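Local coordinates for protein putative hydrolase (Campylobacter jejuni, PDB 3D6L) that is a hexameric hotdog-fold thioesterase that probably hydrolyses the thioester bond of long-chain fatty acyl-CoA, at residues S84-V89 / V105-V110; G5-K10 / I68-S73. One frame throughout, in Å; residues are numbered along the deposited sequence.

Contact 1: residues S84-V89 / V105-V110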
loop_
_atom_site.group_PDB
_atom_site.type_symbol
_atom_site.label_atom_id
_atom_site.label_comp_id
_atom_site.label_asym_id
_atom_site.label_seq_id
_atom_site.Cartn_x
_atom_site.Cartn_y
_atom_site.Cartn_z
ATOM N N SER A 84 21.615 -19.321 9.507
ATOM C CA SER A 84 21.634 -18.091 10.294
ATOM C C SER A 84 22.320 -16.943 9.577
ATOM O O SER A 84 23.388 -17.108 8.976
ATOM C CB SER A 84 22.297 -18.319 11.640
ATOM O OG SER A 84 21.597 -19.323 12.348
ATOM N N VAL A 85 21.699 -15.771 9.654
ATOM C CA VAL A 85 22.166 -14.620 8.908
ATOM C C VAL A 85 22.191 -13.403 9.807
ATOM O O VAL A 85 21.191 -13.077 10.449
ATOM C CB VAL A 85 21.273 -14.346 7.665
ATOM C CG1 VAL A 85 21.784 -13.148 6.880
ATOM C CG2 VAL A 85 21.208 -15.574 6.754
ATOM N N GLU A 86 23.342 -12.744 9.872
ATOM C CA GLU A 86 23.411 -11.439 10.498
ATOM C C GLU A 86 23.069 -10.388 9.449
ATOM O O GLU A 86 23.671 -10.354 8.370
ATOM C CB GLU A 86 24.790 -11.170 11.115
ATOM C CG GLU A 86 24.883 -9.836 11.882
ATOM C CD GLU A 86 24.109 -9.827 13.200
ATOM O OE1 GLU A 86 24.181 -10.823 13.960
ATOM O OE2 GLU A 86 23.434 -8.811 13.490
ATOM N N VAL A 87 22.096 -9.541 9.768
ATOM C CA VAL A 87 21.695 -8.473 8.867
ATOM C C VAL A 87 22.010 -7.138 9.511
ATOM O O VAL A 87 21.637 -6.888 10.653
ATOM C CB VAL A 87 20.194 -8.557 8.491
ATOM C CG1 VAL A 87 19.806 -7.412 7.560
ATOM C CG2 VAL A 87 19.874 -9.916 7.842
ATOM N N GLU A 88 22.711 -6.290 8.767
ATOM C CA GLU A 88 23.045 -4.959 9.229
ATOM C C GLU A 88 22.426 -3.957 8.288
ATOM O O GLU A 88 22.580 -4.058 7.070
ATOM C CB GLU A 88 24.560 -4.760 9.266
ATOM C CG GLU A 88 25.279 -5.630 10.283
ATOM C CD GLU A 88 25.052 -5.182 11.719
ATOM O OE1 GLU A 88 24.675 -4.008 11.934
ATOM O OE2 GLU A 88 25.256 -6.013 12.635
ATOM N N VAL A 89 21.728 -2.983 8.855
ATOM C CA VAL A 89 21.079 -1.964 8.055
ATOM C C VAL A 89 21.791 -0.626 8.250
ATOM O O VAL A 89 22.061 -0.220 9.385
ATOM C CB VAL A 89 19.572 -1.855 8.404
ATOM C CG1 VAL A 89 18.854 -0.973 7.412
ATOM C CG2 VAL A 89 18.928 -3.235 8.437
ATOM N N VAL A 105 22.037 1.603 11.450
ATOM C CA VAL A 105 20.742 2.033 11.921
ATOM C C VAL A 105 19.967 0.919 12.629
ATOM O O VAL A 105 19.251 1.182 13.596
ATOM C CB VAL A 105 19.974 2.721 10.763
ATOM C CG1 VAL A 105 19.122 1.743 9.978
ATOM C CG2 VAL A 105 19.180 3.897 11.281
ATOM N N THR A 106 20.132 -0.319 12.161
ATOM C CA THR A 106 19.537 -1.488 12.816
ATOM C C THR A 106 20.299 -2.793 12.531
ATOM O O THR A 106 21.091 -2.874 11.600
ATOM C CB THR A 106 17.947 -1.604 12.632
ATOM O OG1 THR A 106 17.559 -2.953 12.327
ATOM C CG2 THR A 106 17.423 -0.700 11.563
ATOM N N SER A 107 20.041 -3.801 13.355
ATOM C CA SER A 107 20.814 -5.027 13.372
ATOM C C SER A 107 19.907 -6.213 13.693
ATOM O O SER A 107 18.958 -6.072 14.457
ATOM C CB SER A 107 21.864 -4.903 14.459
ATOM O OG SER A 107 22.706 -6.019 14.469
ATOM N N ALA A 108 20.182 -7.380 13.119
ATOM C CA ALA A 108 19.378 -8.568 13.424
ATOM C C ALA A 108 20.060 -9.879 13.075
ATOM O O ALA A 108 20.895 -9.937 12.181
ATOM C CB ALA A 108 18.000 -8.490 12.742
ATOM N N LEU A 109 19.676 -10.926 13.797
ATOM C CA LEU A 109 20.114 -12.291 13.527
ATOM C C LEU A 109 18.882 -13.102 13.147
ATOM O O LEU A 109 18.035 -13.377 13.996
ATOM C CB LEU A 109 20.742 -12.899 14.783
ATOM C CG LEU A 109 21.994 -13.779 14.725
ATOM C CD1 LEU A 109 22.075 -14.614 16.015
ATOM C CD2 LEU A 109 22.074 -14.666 13.474
ATOM N N VAL A 110 18.781 -13.485 11.877
ATOM C CA VAL A 110 17.592 -14.175 11.372
ATOM C C VAL A 110 17.944 -15.613 11.012
ATOM O O VAL A 110 19.029 -15.871 10.485
ATOM C CB VAL A 110 16.999 -13.461 10.102
ATOM C CG1 VAL A 110 15.553 -13.863 9.890
ATOM C CG2 VAL A 110 17.104 -11.935 10.209
#

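Contact 2: residues G5-K10 / I68-S73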
loop_
_atom_site.group_PDB
_atom_site.type_symbol
_atom_site.label_atom_id
_atom_site.label_comp_id
_atom_site.label_asym_id
_atom_site.label_seq_id
_atom_site.Cartn_x
_atom_site.Cartn_y
_atom_site.Cartn_z
ATOM N N GLY A 5 30.392 -7.754 1.943
ATOM C CA GLY A 5 29.936 -7.713 0.555
ATOM C C GLY A 5 29.139 -6.463 0.238
ATOM O O GLY A 5 29.134 -5.505 1.014
ATOM N N GLU A 6 28.481 -6.472 -0.919
ATOM C CA GLU A 6 27.555 -5.408 -1.289
ATOM C C GLU A 6 26.156 -5.688 -0.701
ATOM O O GLU A 6 25.877 -6.821 -0.295
ATOM C CB GLU A 6 27.537 -5.185 -2.821
ATOM C CG GLU A 6 27.104 -6.366 -3.679
ATOM C CD GLU A 6 26.798 -5.976 -5.136
ATOM O OE1 GLU A 6 27.660 -5.337 -5.796
ATOM O OE2 GLU A 6 25.690 -6.323 -5.625
ATOM N N PRO A 7 25.286 -4.656 -0.628
ATOM C CA PRO A 7 23.967 -4.833 -0.021
ATOM C C PRO A 7 23.121 -5.871 -0.743
ATOM O O PRO A 7 23.185 -5.980 -1.973
ATOM C CB PRO A 7 23.317 -3.453 -0.175
ATOM C CG PRO A 7 24.432 -2.515 -0.375
ATOM C CD PRO A 7 25.484 -3.272 -1.095
ATOM N N LYS A 8 22.340 -6.623 0.029
ATOM C CA LYS A 8 21.387 -7.583 -0.522
ATOM C C LYS A 8 20.089 -6.872 -0.902
ATOM O O LYS A 8 19.389 -7.289 -1.828
ATOM C CB LYS A 8 21.124 -8.720 0.470
ATOM C CG LYS A 8 22.370 -9.532 0.820
ATOM C CD LYS A 8 22.747 -10.502 -0.292
ATOM C CE LYS A 8 24.269 -10.628 -0.458
ATOM N NZ LYS A 8 25.011 -10.900 0.817
ATOM N N LEU A 9 19.790 -5.795 -0.181
ATOM C CA LEU A 9 18.686 -4.899 -0.499
ATOM C C LEU A 9 19.136 -3.460 -0.375
ATOM O O LEU A 9 19.990 -3.140 0.450
ATOM C CB LEU A 9 17.499 -5.142 0.436
ATOM C CG LEU A 9 16.215 -5.772 -0.108
ATOM C CD1 LEU A 9 16.474 -7.044 -0.891
ATOM C CD2 LEU A 9 15.246 -6.053 1.036
ATOM N N LYS A 10 18.544 -2.604 -1.203
ATOM C CA LYS A 10 18.778 -1.170 -1.191
ATOM C C LYS A 10 17.469 -0.471 -1.626
ATOM O O LYS A 10 17.021 -0.607 -2.771
ATOM C CB LYS A 10 19.956 -0.835 -2.108
ATOM C CG LYS A 10 20.609 0.516 -1.877
ATOM C CD LYS A 10 22.095 0.461 -2.262
ATOM C CE LYS A 10 22.600 1.750 -2.940
ATOM N NZ LYS A 10 22.874 2.884 -2.008
ATOM N N ILE A 68 18.311 6.331 2.199
ATOM C CA ILE A 68 18.568 5.176 1.355
ATOM C C ILE A 68 19.002 4.085 2.319
ATOM O O ILE A 68 20.043 4.206 2.974
ATOM C CB ILE A 68 19.684 5.453 0.304
ATOM C CG1 ILE A 68 19.560 6.867 -0.306
ATOM C CG2 ILE A 68 19.711 4.356 -0.775
ATOM C CD1 ILE A 68 18.242 7.172 -1.021
ATOM N N ILE A 69 18.182 3.046 2.451
ATOM C CA ILE A 69 18.480 1.953 3.369
ATOM C C ILE A 69 19.151 0.810 2.631
ATOM O O ILE A 69 18.642 0.318 1.627
ATOM C CB ILE A 69 17.222 1.477 4.154
ATOM C CG1 ILE A 69 16.953 2.406 5.338
ATOM C CG2 ILE A 69 17.407 0.078 4.715
ATOM C CD1 ILE A 69 16.221 3.650 4.943
ATOM N N SER A 70 20.315 0.418 3.136
ATOM C CA SER A 70 21.066 -0.699 2.596
ATOM C C SER A 70 21.089 -1.800 3.639
ATOM O O SER A 70 21.371 -1.549 4.810
ATOM C CB SER A 70 22.484 -0.267 2.233
ATOM O OG SER A 70 22.467 0.629 1.131
ATOM N N CYS A 71 20.764 -3.014 3.206
ATOM C CA CYS A 71 20.761 -4.177 4.073
ATOM C C CYS A 71 21.861 -5.118 3.648
ATOM O O CYS A 71 21.830 -5.676 2.544
ATOM C CB CYS A 71 19.422 -4.914 4.004
ATOM S SG CYS A 71 17.990 -3.925 4.420
ATOM N N TYR A 72 22.821 -5.288 4.547
ATOM C CA TYR A 72 23.942 -6.181 4.356
ATOM C C TYR A 72 23.704 -7.464 5.125
ATOM O O TYR A 72 23.051 -7.460 6.168
ATOM C CB TYR A 72 25.217 -5.519 4.859
ATOM C CG TYR A 72 25.562 -4.241 4.142
ATOM C CD1 TYR A 72 25.029 -3.015 4.557
ATOM C CD2 TYR A 72 26.432 -4.251 3.040
ATOM C CE1 TYR A 72 25.352 -1.831 3.895
ATOM C CE2 TYR A 72 26.768 -3.068 2.373
ATOM C CZ TYR A 72 26.221 -1.867 2.806
ATOM O OH TYR A 72 26.547 -0.701 2.154
ATOM N N SER A 73 24.257 -8.556 4.615
ATOM C CA SER A 73 24.054 -9.866 5.204
ATOM C C SER A 73 25.333 -10.668 5.302
ATOM O O SER A 73 26.180 -10.623 4.404
ATOM C CB SER A 73 23.042 -10.643 4.386
ATOM O OG SER A 73 21.830 -9.917 4.322
HETATM O O HOH W 1 25.697 -7.952 2.188
#

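Contact 1: residues S84-V89 / V105-V110
Val105 and Thr106 both face Val89, forming a classic beta bulge in an otherwise regular antiparallel hairpin. The carbonyl oxygen of Val89 takes the amide of Val105 at 2.8 Å (Val105 N to Val89 O) and, more weakly, that of Thr106. CG1 of Val105 meets CG1 of Val89 at 3.7 Å, whereas the side chain of Thr106 runs alongside that of Val89, with its CG2 against Val89 CB. Ser107 belongs to the opposite face, where two carboxylates converge on its hydroxyl. Glu86 OE2 lies 3.0 Å from Ser107 OG, brought over the neighbouring strand by a side chain that sets off with CG anti to the backbone N (chi1 -176°) and then bends at chi2. Glu88, directly across from Ser107 in a non-hydrogen-bonded pair, brings OE2 to 3.1 Å from the same Ser107 OG. Past the bulge the alternation is regular: Ala108 and Val87 form a hydrogen-bonded pair, Val87 N to Ala108 O 2.7 Å. Leu109 crosses Glu86 at about a right angle, its CG 3.8 Å from Glu86 OE1. Val110 returns to the face of Val87, Val89, Thr106 and Ala108, its CG2 touching Val87 CG2. The hairpin supplies two inner strands of the curved hotdog sheet lying against helix 26-42: Val89, Thr106 and Ala108 pack on Ile33, Val110 reaches Met54 of strand 48-58, and strand 68-78 borders 84-89.

Contact 2: residues G5-K10 / I68-S73
Pro7 lies alongside Tyr72, its CG 3.6 Å from Tyr72 CE2 and its CB over one face of the phenol ring, offset toward the rim. Gly5 O approaches the edge of that ring in its plane, 3.6 Å from Tyr72 CD2. The ring is directed to the proline by a first torsion that sets CG anti to the carbonyl carbon (chi1 -61°). Next to this lies a classic beta bulge: Lys8 and Leu9 both face Cys71, whose carbonyl oxygen receives Lys8 N at 2.7 Å (Lys8 N to Cys71 O) and Leu9 N in a weak bond. Cys71 N answers to Leu9 O in a nearly straight bond of 2.9 Å. On the face opposite Leu9 and Cys71, the aliphatic part of Lys10 passes Ser70, with CD 3.4 Å from Ser70 OG. Where the segments diverge, a water accepts from Ser73 N and donates to Glu6 O, with a weak bond from Lys8 NZ. Strand 9-12 is the edge strand of the hotdog sheet within the chain, and Ile39 of helix 26-42 backs Lys8 and Leu9. Glu6 of the second subunit packs on Pro7, and backbone bonds of Lys10 also run to that subunit. Direct amide bonds hold the Lys8-Leu9 end, while toward Gly5 the join is ring packing plus a water that bridges Glu6 O and Ser73 N.

Overall arrangement
Contacts 1 and 2 belong to the same antiparallel sheet, about 11 Å apart, centre to centre. Strands 68-78 and 82-94 are adjacent; among their links Tyr72 N lies 2.8 Å from Glu88 O, a probable hydrogen bond, and Val89 packs on Ile69. Contact 1 lies in the interior of the sheet, is largely buried, and consists of a long backbone ladder with mostly small apolar side chains on the helix side, and Ser107 with the carboxylates of Glu86 and Glu88, beside Leu109, on the other. Contact 2 lies at the edge of the sheet within the chain, is partly buried, and mixes fewer backbone bonds with proline-tyrosine packing and water. Each contains a classic bulge, but contact 2 alone meets another subunit.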